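Local coordinates for putative cell adhesion protein (Parabacteroides distasonis, PDB 3LIU), which probably serves as a fimbrillin of the FimA/Mfa1 family, a building block of the pili by which the bacterium would adhere to surfaces, at residues D42-V53 against E83-A92; G124-L132 against S213-G221. All coordinates share one frame; numbering follows the deposited sequence. Where two conformers were deposited one is given.

Contact 1. Residues D42-V53 against E83-A92; sequences DVNTLTVGVFGV and EAHVVVVANA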
ATOM      1  N   ASP A  42      -7.597   9.629  -7.687  1.00 13.41           N
ATOM      2  CA  ASP A  42      -8.097   9.563  -9.068  1.00 14.20           C
ATOM      3  C   ASP A  42      -8.598   8.124  -9.424  1.00 13.13           C
ATOM      4  O   ASP A  42      -7.966   7.134  -9.062  1.00 14.14           O
ATOM      5  CB  ASP A  42      -7.036   9.960 -10.106  1.00 15.33           C
ATOM      6  CG  ASP A  42      -6.626  11.430 -10.039  1.00 14.64           C
ATOM      7  OD1 ASP A  42      -7.245  12.235  -9.311  1.00 16.94           O
ATOM      8  OD2 ASP A  42      -5.648  11.759 -10.739  1.00 17.87           O
ATOM      9  N   VAL A  43      -9.709   8.070 -10.161  1.00  8.90           N
ATOM     10  CA  VAL A  43     -10.265   6.873 -10.747  1.00 12.98           C
ATOM     11  C   VAL A  43     -10.309   7.112 -12.219  1.00 12.88           C
ATOM     12  O   VAL A  43     -11.152   7.842 -12.716  1.00 15.25           O
ATOM     13  CB  VAL A  43     -11.655   6.603 -10.189  1.00 14.09           C
ATOM     14  CG1 VAL A  43     -12.328   5.477 -10.939  1.00 16.01           C
ATOM     15  CG2 VAL A  43     -11.529   6.335  -8.652  1.00 14.18           C
ATOM     16  N   ASN A  44      -9.372   6.527 -12.937  1.00 13.37           N
ATOM     17  CA  ASN A  44      -9.264   6.761 -14.388  1.00 15.08           C
ATOM     18  C   ASN A  44      -9.942   5.666 -15.207  1.00 14.35           C
ATOM     19  O   ASN A  44     -10.635   5.919 -16.178  1.00 13.19           O
ATOM     20  CB  ASN A  44      -7.785   6.804 -14.734  1.00 16.07           C
ATOM     21  CG  ASN A  44      -7.077   7.890 -14.016  1.00 16.27           C
ATOM     22  OD1 ASN A  44      -7.574   9.003 -13.948  1.00 19.82           O
ATOM     23  ND2 ASN A  44      -5.897   7.592 -13.483  1.00 16.15           N
ATOM     24  N   THR A  45      -9.739   4.422 -14.796  1.00 14.95           N
ATOM     25  CA  THR A  45     -10.345   3.282 -15.485  1.00 12.18           C
ATOM     26  C   THR A  45     -11.018   2.432 -14.437  1.00 11.54           C
ATOM     27  O   THR A  45     -10.575   2.413 -13.281  1.00 13.87           O
ATOM     28  CB  THR A  45      -9.312   2.395 -16.249  1.00 11.59           C
ATOM     29  OG1 THR A  45      -8.397   1.804 -15.317  1.00 10.48           O
ATOM     30  CG2 THR A  45      -8.534   3.176 -17.333  1.00 15.30           C
ATOM     31  N   LEU A  46     -12.066   1.731 -14.855  1.00 10.50           N
ATOM     32  CA  LEU A  46     -12.695   0.680 -14.054  1.00 13.16           C
ATOM     33  C   LEU A  46     -12.730  -0.639 -14.814  1.00 13.29           C
ATOM     34  O   LEU A  46     -13.179  -0.708 -15.980  1.00 12.29           O
ATOM     35  CB  LEU A  46     -14.115   1.062 -13.652  1.00 11.72           C
ATOM     36  CG  LEU A  46     -14.138   2.250 -12.690  1.00 12.58           C
ATOM     37  CD1 LEU A  46     -15.584   2.694 -12.506  1.00 24.13           C
ATOM     38  CD2 LEU A  46     -13.540   1.886 -11.354  1.00  7.34           C
ATOM     39  N   THR A  47     -12.242  -1.682 -14.150  1.00 13.96           N
ATOM     40  CA  THR A  47     -12.379  -3.053 -14.639  1.00 13.52           C
ATOM     41  C   THR A  47     -13.399  -3.742 -13.781  1.00 12.21           C
ATOM     42  O   THR A  47     -13.265  -3.765 -12.565  1.00 17.61           O
ATOM     43  CB  THR A  47     -11.047  -3.822 -14.565  1.00 12.49           C
ATOM     44  OG1 THR A  47     -10.062  -3.127 -15.332  1.00 11.56           O
ATOM     45  CG2 THR A  47     -11.197  -5.232 -15.118  1.00 11.84           C
ATOM     46  N   VAL A  48     -14.416  -4.301 -14.415  1.00 14.03           N
ATOM     47  CA  VAL A  48     -15.539  -4.944 -13.741  1.00 15.12           C
ATOM     48  C   VAL A  48     -15.550  -6.426 -14.125  1.00 10.54           C
ATOM     49  O   VAL A  48     -15.482  -6.796 -15.311  1.00 10.24           O
ATOM     50  CB  VAL A  48     -16.861  -4.274 -14.139  1.00 13.90           C
ATOM     51  CG1 VAL A  48     -18.057  -4.950 -13.456  1.00 11.51           C
ATOM     52  CG2 VAL A  48     -16.822  -2.745 -13.829  1.00 13.50           C
ATOM     53  N   GLY A  49     -15.581  -7.279 -13.119  1.00  9.69           N
ATOM     54  CA  GLY A  49     -15.704  -8.714 -13.352  1.00 11.81           C
ATOM     55  C   GLY A  49     -17.069  -9.137 -12.878  1.00 11.39           C
ATOM     56  O   GLY A  49     -17.417  -8.912 -11.690  1.00 10.63           O
ATOM     57  N   VAL A  50     -17.844  -9.735 -13.780  1.00  9.72           N
ATOM     58  CA  VAL A  50     -19.185 -10.257 -13.428  1.00 11.39           C
ATOM     59  C   VAL A  50     -19.171 -11.788 -13.588  1.00 11.74           C
ATOM     60  O   VAL A  50     -18.959 -12.281 -14.694  1.00 11.38           O
ATOM     61  CB  VAL A  50     -20.247  -9.677 -14.399  1.00 11.48           C
ATOM     62  CG1 VAL A  50     -21.673 -10.059 -13.957  1.00  9.74           C
ATOM     63  CG2 VAL A  50     -20.118  -8.168 -14.486  1.00  7.79           C
ATOM     64  N   PHE A  51     -19.407 -12.528 -12.511  1.00 11.05           N
ATOM     65  CA  PHE A  51     -19.277 -13.993 -12.529  1.00 13.56           C
ATOM     66  C   PHE A  51     -20.595 -14.645 -12.093  1.00 14.80           C
ATOM     67  O   PHE A  51     -21.020 -14.572 -10.926  1.00 14.88           O
ATOM     68  CB  PHE A  51     -18.085 -14.438 -11.649  1.00 14.84           C
ATOM     69  CG  PHE A  51     -16.747 -13.921 -12.126  1.00 16.29           C
ATOM     70  CD1 PHE A  51     -15.982 -14.629 -13.037  1.00 18.29           C
ATOM     71  CD2 PHE A  51     -16.266 -12.710 -11.678  1.00 13.66           C
ATOM     72  CE1 PHE A  51     -14.738 -14.136 -13.468  1.00 18.06           C
ATOM     73  CE2 PHE A  51     -15.068 -12.215 -12.099  1.00 15.97           C
ATOM     74  CZ  PHE A  51     -14.289 -12.926 -12.996  1.00 20.05           C
ATOM     75  N   GLY A  52     -21.269 -15.261 -13.047  1.00 14.43           N
ATOM     76  CA  GLY A  52     -22.568 -15.857 -12.762  1.00 18.16           C
ATOM     77  C   GLY A  52     -22.385 -17.058 -11.861  1.00 18.39           C
ATOM     78  O   GLY A  52     -21.355 -17.702 -11.898  1.00 17.38           O
ATOM     79  N   VAL A  53     -23.379 -17.366 -11.042  1.00 21.92           N
ATOM     80  CA  VAL A  53     -23.226 -18.488 -10.118  1.00 20.79           C
ATOM     81  C   VAL A  53     -23.127 -19.818 -10.871  1.00 21.02           C
ATOM     82  O   VAL A  53     -22.566 -20.739 -10.352  1.00 22.56           O
ATOM     83  CB  VAL A  53     -24.376 -18.563  -9.089  1.00 23.46           C
ATOM     84  CG1 VAL A  53     -24.275 -17.394  -8.133  1.00 19.38           C
ATOM     85  CG2 VAL A  53     -25.707 -18.613  -9.787  1.00 15.50           C
ATOM     86  N   GLU A  83     -28.081 -14.559 -10.989  1.00 19.26           N
ATOM     87  CA  GLU A  83     -27.319 -14.179  -9.831  1.00 17.37           C
ATOM     88  C   GLU A  83     -25.851 -14.178 -10.208  1.00 15.99           C
ATOM     89  O   GLU A  83     -25.403 -15.061 -10.919  1.00 16.60           O
ATOM     90  CB  GLU A  83     -27.570 -15.113  -8.645  1.00 18.98           C
ATOM     91  CG  GLU A  83     -26.990 -14.556  -7.348  1.00 21.57           C
ATOM     92  CD  GLU A  83     -27.414 -15.340  -6.105  1.00 30.73           C
ATOM     93  OE1 GLU A  83     -28.231 -16.293  -6.214  1.00 23.20           O
ATOM     94  OE2 GLU A  83     -26.919 -14.993  -5.020  1.00 29.54           O
ATOM     95  N   ALA A  84     -25.131 -13.153  -9.749  1.00 14.19           N
ATOM     96  CA  ALA A  84     -23.726 -12.998 -10.059  1.00 14.93           C
ATOM     97  C   ALA A  84     -22.951 -12.345  -8.933  1.00 12.38           C
ATOM     98  O   ALA A  84     -23.506 -11.614  -8.093  1.00 14.32           O
ATOM     99  CB  ALA A  84     -23.537 -12.209 -11.371  1.00 16.09           C
ATOM    100  N   HIS A  85     -21.650 -12.613  -8.945  1.00 14.65           N
ATOM    101  CA  HIS A  85     -20.697 -11.978  -8.071  1.00 14.25           C
ATOM    102  C   HIS A  85     -19.905 -10.957  -8.900  1.00 15.43           C
ATOM    103  O   HIS A  85     -19.426 -11.275  -9.975  1.00 19.10           O
ATOM    104  CB  HIS A  85     -19.810 -13.013  -7.423  1.00 16.73           C
ATOM    105  CG  HIS A  85     -20.504 -13.837  -6.388  1.00 22.71           C
ATOM    106  ND1 HIS A  85     -20.602 -15.205  -6.471  1.00 29.92           N
ATOM    107  CD2 HIS A  85     -21.149 -13.483  -5.251  1.00 32.80           C
ATOM    108  CE1 HIS A  85     -21.270 -15.662  -5.429  1.00 32.30           C
ATOM    109  NE2 HIS A  85     -21.625 -14.637  -4.678  1.00 32.10           N
ATOM    110  N   VAL A  86     -19.848  -9.721  -8.409  1.00 13.88           N
ATOM    111  CA  VAL A  86     -19.302  -8.578  -9.139  1.00 10.88           C
ATOM    112  C   VAL A  86     -18.236  -7.929  -8.288  1.00 12.90           C
ATOM    113  O   VAL A  86     -18.453  -7.699  -7.113  1.00 13.05           O
ATOM    114  CB  VAL A  86     -20.403  -7.554  -9.404  1.00 11.78           C
ATOM    115  CG1 VAL A  86     -19.881  -6.342 -10.124  1.00 10.68           C
ATOM    116  CG2 VAL A  86     -21.554  -8.207 -10.177  1.00  9.03           C
ATOM    117  N   VAL A  87     -17.096  -7.636  -8.906  1.00 14.24           N
ATOM    118  CA  VAL A  87     -16.012  -6.915  -8.261  0.50 12.42           C
ATOM    119  C   VAL A  87     -15.480  -5.840  -9.224  1.00 14.41           C
ATOM    120  O   VAL A  87     -15.430  -6.030 -10.441  1.00 13.91           O
ATOM    121  CB  VAL A  87     -14.895  -7.881  -7.746  0.50 11.65           C
ATOM    122  CG1 VAL A  87     -14.453  -8.876  -8.837  0.50  6.02           C
ATOM    123  CG2 VAL A  87     -13.690  -7.099  -7.187  0.50 11.22           C
ATOM    124  N   VAL A  88     -15.104  -4.700  -8.672  1.00 15.81           N
ATOM    125  CA  VAL A  88     -14.660  -3.584  -9.450  1.00 14.43           C
ATOM    126  C   VAL A  88     -13.245  -3.265  -9.033  1.00 14.87           C
ATOM    127  O   VAL A  88     -12.952  -3.158  -7.834  1.00 12.25           O
ATOM    128  CB  VAL A  88     -15.555  -2.367  -9.170  1.00 17.75           C
ATOM    129  CG1 VAL A  88     -15.115  -1.136  -9.991  1.00 19.10           C
ATOM    130  CG2 VAL A  88     -16.999  -2.738  -9.447  1.00 18.76           C
ATOM    131  N   VAL A  89     -12.379  -3.083 -10.030  1.00 12.53           N
ATOM    132  CA  VAL A  89     -11.016  -2.668  -9.827  1.00  9.07           C
ATOM    133  C   VAL A  89     -10.771  -1.341 -10.541  1.00 11.44           C
ATOM    134  O   VAL A  89     -10.971  -1.212 -11.743  1.00 13.00           O
ATOM    135  CB  VAL A  89      -9.997  -3.735 -10.358  1.00 11.71           C
ATOM    136  CG1 VAL A  89      -8.523  -3.188 -10.227  1.00  9.19           C
ATOM    137  CG2 VAL A  89     -10.148  -5.067  -9.593  1.00  7.70           C
ATOM    138  N   ALA A  90     -10.294  -0.352  -9.813  1.00 11.16           N
ATOM    139  CA  ALA A  90      -9.882   0.927 -10.415  1.00 11.87           C
ATOM    140  C   ALA A  90      -8.411   0.931 -10.758  1.00 11.43           C
ATOM    141  O   ALA A  90      -7.571   0.457  -9.975  1.00  8.64           O
ATOM    142  CB  ALA A  90     -10.189   2.121  -9.460  1.00  8.74           C
ATOM    143  N   ASN A  91      -8.109   1.513 -11.919  1.00 13.44           N
ATOM    144  CA  ASN A  91      -6.747   1.894 -12.307  1.00 11.67           C
ATOM    145  C   ASN A  91      -5.805   0.690 -12.525  1.00 13.50           C
ATOM    146  O   ASN A  91      -4.622   0.764 -12.259  1.00 14.21           O
ATOM    147  CB  ASN A  91      -6.163   2.878 -11.288  1.00 12.93           C
ATOM    148  CG  ASN A  91      -6.983   4.170 -11.181  1.00 13.41           C
ATOM    149  OD1 ASN A  91      -7.513   4.641 -12.169  1.00 17.50           O
ATOM    150  ND2 ASN A  91      -7.133   4.703  -9.961  1.00  9.87           N
ATOM    151  N   ALA A  92      -6.350  -0.434 -12.967  1.00 14.15           N
ATOM    152  CA  ALA A  92      -5.518  -1.587 -13.280  1.00 13.92           C
ATOM    153  C   ALA A  92      -4.555  -1.258 -14.418  1.00 12.13           C
ATOM    154  O   ALA A  92      -4.955  -0.689 -15.456  1.00  9.79           O
ATOM    155  CB  ALA A  92      -6.371  -2.801 -13.623  1.00  8.43           C
TER
HETATM  156  O   HOH W   1      -9.239  -0.647 -14.043  1.00  9.87           O
HETATM  157  O   HOH W   2      -5.871   1.834 -15.730  1.00 24.33           O
HETATM  158  O   HOH W   3     -19.864 -16.267  -8.726  1.00 37.87           O
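Antiparallel pairing of strands 45-52 and 83-90 in the FimA-type domain ends at Asn91, whose side chain grips the chain just ahead of the first strand. Asn91 ND2 donates a hydrogen bond to Asp42 O at 2.7 Å, the acceptor only 11° out of the amide plane. ND2 also bonds Leu125 O. Asn91 OD1 takes the N-H of Asn44 at 2.8 Å on a lone pair, and more weakly that of Thr45. With an alanine here the amide is gone, and Asp42 O, Asn44 N and Leu125 O would probably lose these mates, leaving the 42-44 segment free to shift. Between the strands the hydrogen-bonded pairs are Thr47-Val89, Gly49-Val87 and Phe51-His85. The Thr47 N to Val89 O bond, 2.8 Å, is almost straight at 178°. One face of this ladder is aliphatic. There Leu46 CD2 lies 3.7 Å from Val88 CG1, and Val50 CG1 meets Ala84 CB at 3.8 Å. On the other face Gly49 leaves room for the Phe51 ring, which packs on Ile106 of helix 106-110. With chi1 at 64°, Thr45 OG1 sits between its backbone N and carbonyl carbon. Water 1 joins it to Thr47 OG1, Val89 O and Ala92 N; Thr47 OG1 also bonds Thr61.

Contact 2. Residues G124-L132 against S213-G221; sequences GLTMSSKVL and SVASTEEWG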
ATOM      1  N   GLY A 124      -2.818   6.336 -11.608  1.00 15.37           N
ATOM      2  CA  GLY A 124      -3.852   6.182 -10.604  1.00 14.10           C
ATOM      3  C   GLY A 124      -3.497   4.959  -9.779  1.00 12.61           C
ATOM      4  O   GLY A 124      -2.955   3.990 -10.286  1.00 15.38           O
ATOM      5  N   LEU A 125      -3.772   5.012  -8.488  1.00 13.12           N
ATOM      6  CA  LEU A 125      -3.446   3.919  -7.581  1.00 12.19           C
ATOM      7  C   LEU A 125      -4.489   2.819  -7.733  1.00 12.29           C
ATOM      8  O   LEU A 125      -5.679   3.093  -7.895  1.00 11.80           O
ATOM      9  CB  LEU A 125      -3.426   4.420  -6.137  1.00 13.32           C
ATOM     10  CG  LEU A 125      -2.391   5.510  -5.870  1.00  8.38           C
ATOM     11  CD1 LEU A 125      -2.461   5.958  -4.454  1.00  6.35           C
ATOM     12  CD2 LEU A 125      -0.979   4.960  -6.185  1.00  6.65           C
ATOM     13  N   THR A 126      -4.056   1.571  -7.699  1.00 12.54           N
ATOM     14  CA  THR A 126      -5.003   0.490  -7.853  1.00 11.95           C
ATOM     15  C   THR A 126      -5.931   0.457  -6.636  1.00 12.80           C
ATOM     16  O   THR A 126      -5.470   0.501  -5.500  1.00 10.22           O
ATOM     17  CB  THR A 126      -4.327  -0.884  -7.979  1.00 12.96           C
ATOM     18  OG1 THR A 126      -3.218  -0.812  -8.897  1.00  9.55           O
ATOM     19  CG2 THR A 126      -5.375  -1.919  -8.482  1.00  8.30           C
HETATM   20  N   MSE A 127      -7.232   0.365  -6.869  1.00 13.22           N
HETATM   21  CA  MSE A 127      -8.227   0.250  -5.777  1.00 12.13           C
HETATM   22  C   MSE A 127      -9.228  -0.847  -6.138  1.00 12.71           C
HETATM   23  O   MSE A 127      -9.445  -1.111  -7.319  1.00 14.62           O
HETATM   24  CB  MSE A 127      -9.033   1.563  -5.640  1.00 11.61           C
HETATM   25  CG  MSE A 127      -8.225   2.794  -5.463  1.00 13.93           C
HETATM   26 SE   MSE A 127      -9.192   4.321  -6.143  0.75 16.18          SE
HETATM   27  CE  MSE A 127      -7.750   5.647  -5.946  1.00 19.02           C
ATOM     28  N   SER A 128      -9.876  -1.434  -5.146  1.00 11.52           N
ATOM     29  CA  SER A 128     -10.916  -2.422  -5.403  1.00 12.50           C
ATOM     30  C   SER A 128     -12.091  -2.306  -4.468  1.00 11.13           C
ATOM     31  O   SER A 128     -11.958  -1.831  -3.370  1.00 11.75           O
ATOM     32  CB  SER A 128     -10.384  -3.839  -5.256  1.00 14.54           C
ATOM     33  OG  SER A 128      -9.657  -3.981  -4.051  1.00  9.28           O
ATOM     34  N   SER A 129     -13.231  -2.786  -4.943  1.00 12.49           N
ATOM     35  CA  SER A 129     -14.427  -2.993  -4.143  1.00 13.70           C
ATOM     36  C   SER A 129     -14.387  -4.354  -3.495  1.00 11.40           C
ATOM     37  O   SER A 129     -13.516  -5.157  -3.782  1.00  9.25           O
ATOM     38  CB  SER A 129     -15.651  -2.920  -5.050  1.00 10.77           C
ATOM     39  OG  SER A 129     -15.816  -4.107  -5.832  1.00 11.49           O
ATOM     40  N   LYS A 130     -15.346  -4.611  -2.627  1.00 12.67           N
ATOM     41  CA  LYS A 130     -15.576  -5.972  -2.130  1.00 13.33           C
ATOM     42  C   LYS A 130     -16.285  -6.746  -3.196  1.00 12.48           C
ATOM     43  O   LYS A 130     -16.691  -6.168  -4.215  1.00 11.80           O
ATOM     44  CB  LYS A 130     -16.428  -5.937  -0.881  1.00 15.98           C
ATOM     45  CG  LYS A 130     -17.926  -5.616  -1.096  1.00 18.32           C
ATOM     46  CD  LYS A 130     -18.691  -5.770   0.233  1.00 24.57           C
ATOM     47  CE  LYS A 130     -20.055  -5.066   0.258  1.00 28.68           C
ATOM     48  NZ  LYS A 130     -20.831  -5.647   1.403  1.00 36.15           N
ATOM     49  N   VAL A 131     -16.495  -8.040  -2.960  1.00 10.44           N
ATOM     50  CA  VAL A 131     -17.281  -8.836  -3.879  1.00 13.45           C
ATOM     51  C   VAL A 131     -18.770  -8.632  -3.597  1.00 14.60           C
ATOM     52  O   VAL A 131     -19.191  -8.822  -2.471  1.00 13.94           O
ATOM     53  CB  VAL A 131     -16.919 -10.347  -3.794  1.00 16.02           C
ATOM     54  CG1 VAL A 131     -17.820 -11.173  -4.687  1.00 15.46           C
ATOM     55  CG2 VAL A 131     -15.451 -10.579  -4.194  1.00 14.49           C
ATOM     56  N   LEU A 132     -19.525  -8.216  -4.615  1.00 12.06           N
ATOM     57  CA  LEU A 132     -20.966  -7.935  -4.505  1.00 16.79           C
ATOM     58  C   LEU A 132     -21.758  -9.137  -4.955  1.00 16.66           C
ATOM     59  O   LEU A 132     -21.341  -9.861  -5.860  1.00 18.81           O
ATOM     60  CB  LEU A 132     -21.360  -6.724  -5.388  1.00 16.78           C
ATOM     61  CG  LEU A 132     -20.485  -5.470  -5.220  1.00 20.42           C
ATOM     62  CD1 LEU A 132     -20.872  -4.327  -6.168  1.00 20.89           C
ATOM     63  CD2 LEU A 132     -20.591  -5.002  -3.809  1.00 19.65           C
ATOM     64  N   SER A 213      -2.367  -9.176  -4.036  1.00 10.49           N
ATOM     65  CA  SER A 213      -3.633  -9.516  -4.720  1.00 10.62           C
ATOM     66  C   SER A 213      -4.357  -8.191  -5.091  1.00 11.51           C
ATOM     67  O   SER A 213      -4.171  -7.178  -4.431  1.00 10.26           O
ATOM     68  CB  SER A 213      -4.526 -10.373  -3.799  1.00 10.49           C
ATOM     69  OG  SER A 213      -3.938 -11.636  -3.612  1.00  8.27           O
ATOM     70  N   VAL A 214      -5.186  -8.216  -6.123  1.00 11.30           N
ATOM     71  CA  VAL A 214      -5.862  -7.016  -6.579  1.00  8.64           C
ATOM     72  C   VAL A 214      -7.078  -6.660  -5.693  1.00 10.68           C
ATOM     73  O   VAL A 214      -7.420  -5.496  -5.570  1.00 13.13           O
ATOM     74  CB  VAL A 214      -6.255  -7.107  -8.067  1.00 12.30           C
ATOM     75  CG1 VAL A 214      -7.412  -8.086  -8.312  1.00 11.64           C
ATOM     76  CG2 VAL A 214      -6.563  -5.713  -8.616  1.00  7.45           C
ATOM     77  N   ALA A 215      -7.736  -7.658  -5.115  1.00  9.31           N
ATOM     78  CA  ALA A 215      -8.959  -7.411  -4.351  1.00 11.03           C
ATOM     79  C   ALA A 215      -9.150  -8.485  -3.309  1.00 11.69           C
ATOM     80  O   ALA A 215      -8.525  -9.557  -3.410  1.00  8.71           O
ATOM     81  CB  ALA A 215     -10.144  -7.316  -5.279  1.00  6.12           C
ATOM     82  N   SER A 216      -9.985  -8.164  -2.305  1.00 11.01           N
ATOM     83  CA  SER A 216     -10.425  -9.065  -1.268  1.00 13.53           C
ATOM     84  C   SER A 216     -11.941  -9.285  -1.326  1.00 12.86           C
ATOM     85  O   SER A 216     -12.698  -8.433  -1.813  1.00 12.45           O
ATOM     86  CB  SER A 216     -10.059  -8.516   0.117  1.00 13.71           C
ATOM     87  OG  SER A 216     -10.716  -7.293   0.346  1.00 10.74           O
ATOM     88  N   THR A 217     -12.385 -10.412  -0.778  1.00 12.60           N
ATOM     89  CA  THR A 217     -13.802 -10.743  -0.737  1.00 12.53           C
ATOM     90  C   THR A 217     -14.609  -9.741   0.071  1.00 14.37           C
ATOM     91  O   THR A 217     -15.683  -9.253  -0.362  1.00 12.75           O
ATOM     92  CB  THR A 217     -14.027 -12.134  -0.116  1.00 16.50           C
ATOM     93  OG1 THR A 217     -13.455 -13.111  -0.980  1.00 15.89           O
ATOM     94  CG2 THR A 217     -15.477 -12.400   0.012  1.00 14.75           C
ATOM     95  N   GLU A 218     -14.081  -9.419   1.242  1.00 14.07           N
ATOM     96  CA  GLU A 218     -14.701  -8.452   2.106  1.00 15.68           C
ATOM     97  C   GLU A 218     -14.156  -7.043   1.829  1.00 14.30           C
ATOM     98  O   GLU A 218     -13.071  -6.833   1.250  1.00 14.17           O
ATOM     99  CB  GLU A 218     -14.519  -8.837   3.585  1.00 16.38           C
ATOM    100  CG  GLU A 218     -14.955 -10.276   3.971  1.00 22.19           C
ATOM    101  CD  GLU A 218     -16.406 -10.582   3.618  1.00 35.22           C
ATOM    102  OE1 GLU A 218     -17.244  -9.658   3.722  1.00 41.74           O
ATOM    103  OE2 GLU A 218     -16.712 -11.747   3.247  1.00 36.68           O
ATOM    104  N   GLU A 219     -14.940  -6.062   2.243  1.00 15.79           N
ATOM    105  CA  GLU A 219     -14.542  -4.656   2.153  1.00 15.84           C
ATOM    106  C   GLU A 219     -13.309  -4.433   2.985  1.00 14.20           C
ATOM    107  O   GLU A 219     -13.298  -4.773   4.159  1.00 14.68           O
ATOM    108  CB  GLU A 219     -15.670  -3.786   2.718  1.00 18.54           C
ATOM    109  CG  GLU A 219     -15.392  -2.316   2.661  1.00 22.62           C
ATOM    110  CD  GLU A 219     -15.766  -1.759   1.359  1.00 25.28           C
ATOM    111  OE1 GLU A 219     -15.773  -2.517   0.383  1.00 39.93           O
ATOM    112  OE2 GLU A 219     -16.114  -0.584   1.327  1.00 34.64           O
ATOM    113  N   TRP A 220     -12.267  -3.852   2.400  1.00 16.68           N
ATOM    114  CA  TRP A 220     -11.038  -3.544   3.143  1.00 15.67           C
ATOM    115  C   TRP A 220     -10.399  -4.806   3.746  1.00 17.74           C
ATOM    116  O   TRP A 220      -9.760  -4.756   4.785  1.00 16.31           O
ATOM    117  CB  TRP A 220     -11.336  -2.510   4.242  1.00 17.02           C
ATOM    118  CG  TRP A 220     -10.174  -1.580   4.589  1.00 18.55           C
ATOM    119  CD1 TRP A 220      -8.859  -1.917   4.747  1.00 18.81           C
ATOM    120  CD2 TRP A 220     -10.256  -0.179   4.875  1.00 18.76           C
ATOM    121  NE1 TRP A 220      -8.107  -0.809   5.074  1.00 16.65           N
ATOM    122  CE2 TRP A 220      -8.945   0.268   5.181  1.00 20.36           C
ATOM    123  CE3 TRP A 220     -11.301   0.744   4.886  1.00 19.39           C
ATOM    124  CZ2 TRP A 220      -8.666   1.597   5.517  1.00 20.88           C
ATOM    125  CZ3 TRP A 220     -11.020   2.069   5.235  1.00 17.32           C
ATOM    126  CH2 TRP A 220      -9.714   2.474   5.537  1.00 15.08           C
ATOM    127  N   GLY A 221     -10.546  -5.940   3.072  1.00 18.36           N
ATOM    128  CA  GLY A 221      -9.957  -7.180   3.533  1.00 17.38           C
ATOM    129  C   GLY A 221      -8.506  -7.306   3.076  1.00 16.38           C
ATOM    130  O   GLY A 221      -8.038  -6.597   2.187  1.00 14.52           O
TER
HETATM  131  O   HOH W   4     -12.339  -3.499  -0.542  1.00 12.05           O
HETATM  132  O   HOH W   5     -11.370  -5.601  -2.112  1.00 12.90           O
HETATM  133  O   HOH W   6     -17.103  -2.303  -1.937  1.00 10.76           O
HETATM  134  O   HOH W   7     -19.361  -8.276   1.948  1.00 37.56           O
HETATM  135  O   HOH W   8     -18.313  -9.612  -0.036  1.00 28.99           O
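Ser128 has chi1 at 48°, with OG between the backbone N and the carbonyl carbon, and this turns its hydroxyl to the loop 213-221. OG comes to 3.1 Å from Val214 O. Its strong polar partner is Asp174 of strand 172-185, to which it is hydrogen-bonded. Beside the hydroxyl, Ser128 CB presses on Ala215 CB at 3.5 Å, tighter than usual for two carbons. Thr126 CG2 stands anti to its own backbone N and reaches Val214 CG2 at 4.0 Å, the two side chains crossing at about a right angle. Val214 also rests on Val89 of the neighbouring strand 82-90.

The contact lays the loop that follows strand 193-213 along the broken strand 127-136. One direct backbone hydrogen bond joins the two segments, from Val131 N to Thr217 O, 3.0 Å long and 169° at the hydrogen. The Val131 side chain lies beside this bond, CG2 against Thr217 CA at 3.8 Å.

Past Thr217 the loop folds into a type II beta turn, Glu218 to Gly221. Ser216 OG and Gly221 N both donate to Glu218 O, and the serine bond is 2.6 Å. Lys130 CB packs against Thr217 O and Glu219 N. The Lys130 chain then runs extended. Lys130 NZ is 5.9 Å from Glu218 OE1 and 6.0 Å from Glu219 OE1, too far for a salt bridge, and water 7 joins NZ to Glu218 OE1. Water 6 similarly links Lys130 N to Glu219 OE1.

Water 5 fills in where the backbones do not bond directly. It sits within hydrogen-bonding distance of Ser128 OG, accepts from Ser216 N and donates to Ser129 O. Water 8 donates to both Val131 O and Thr217 O.

How the contacts relate
From the N terminus, contact 1 comes first. Strand 45-52 leaves, strands 57-66 and 71-80 follow, and 82-90 returns to pair with it, closing an all-strand excursion. The chain then passes through helices 94-101 and 106-110 before contact 2 opens at 124-132. Strands 172-185 and 193-213 lie in the span that contact 2 closes. The two contacts are thus in series, neither nested nor crossed. The centres of contacts 1 and 2 are about 9 Å apart. Strand 82-90 pairs with 45-52 on one edge and 127-136 on the other, with Ala90 N and Met127 O 2.7 Å apart. Contact 2 brings the loop after 193-213 onto the paired strands 82-90 and 127-136.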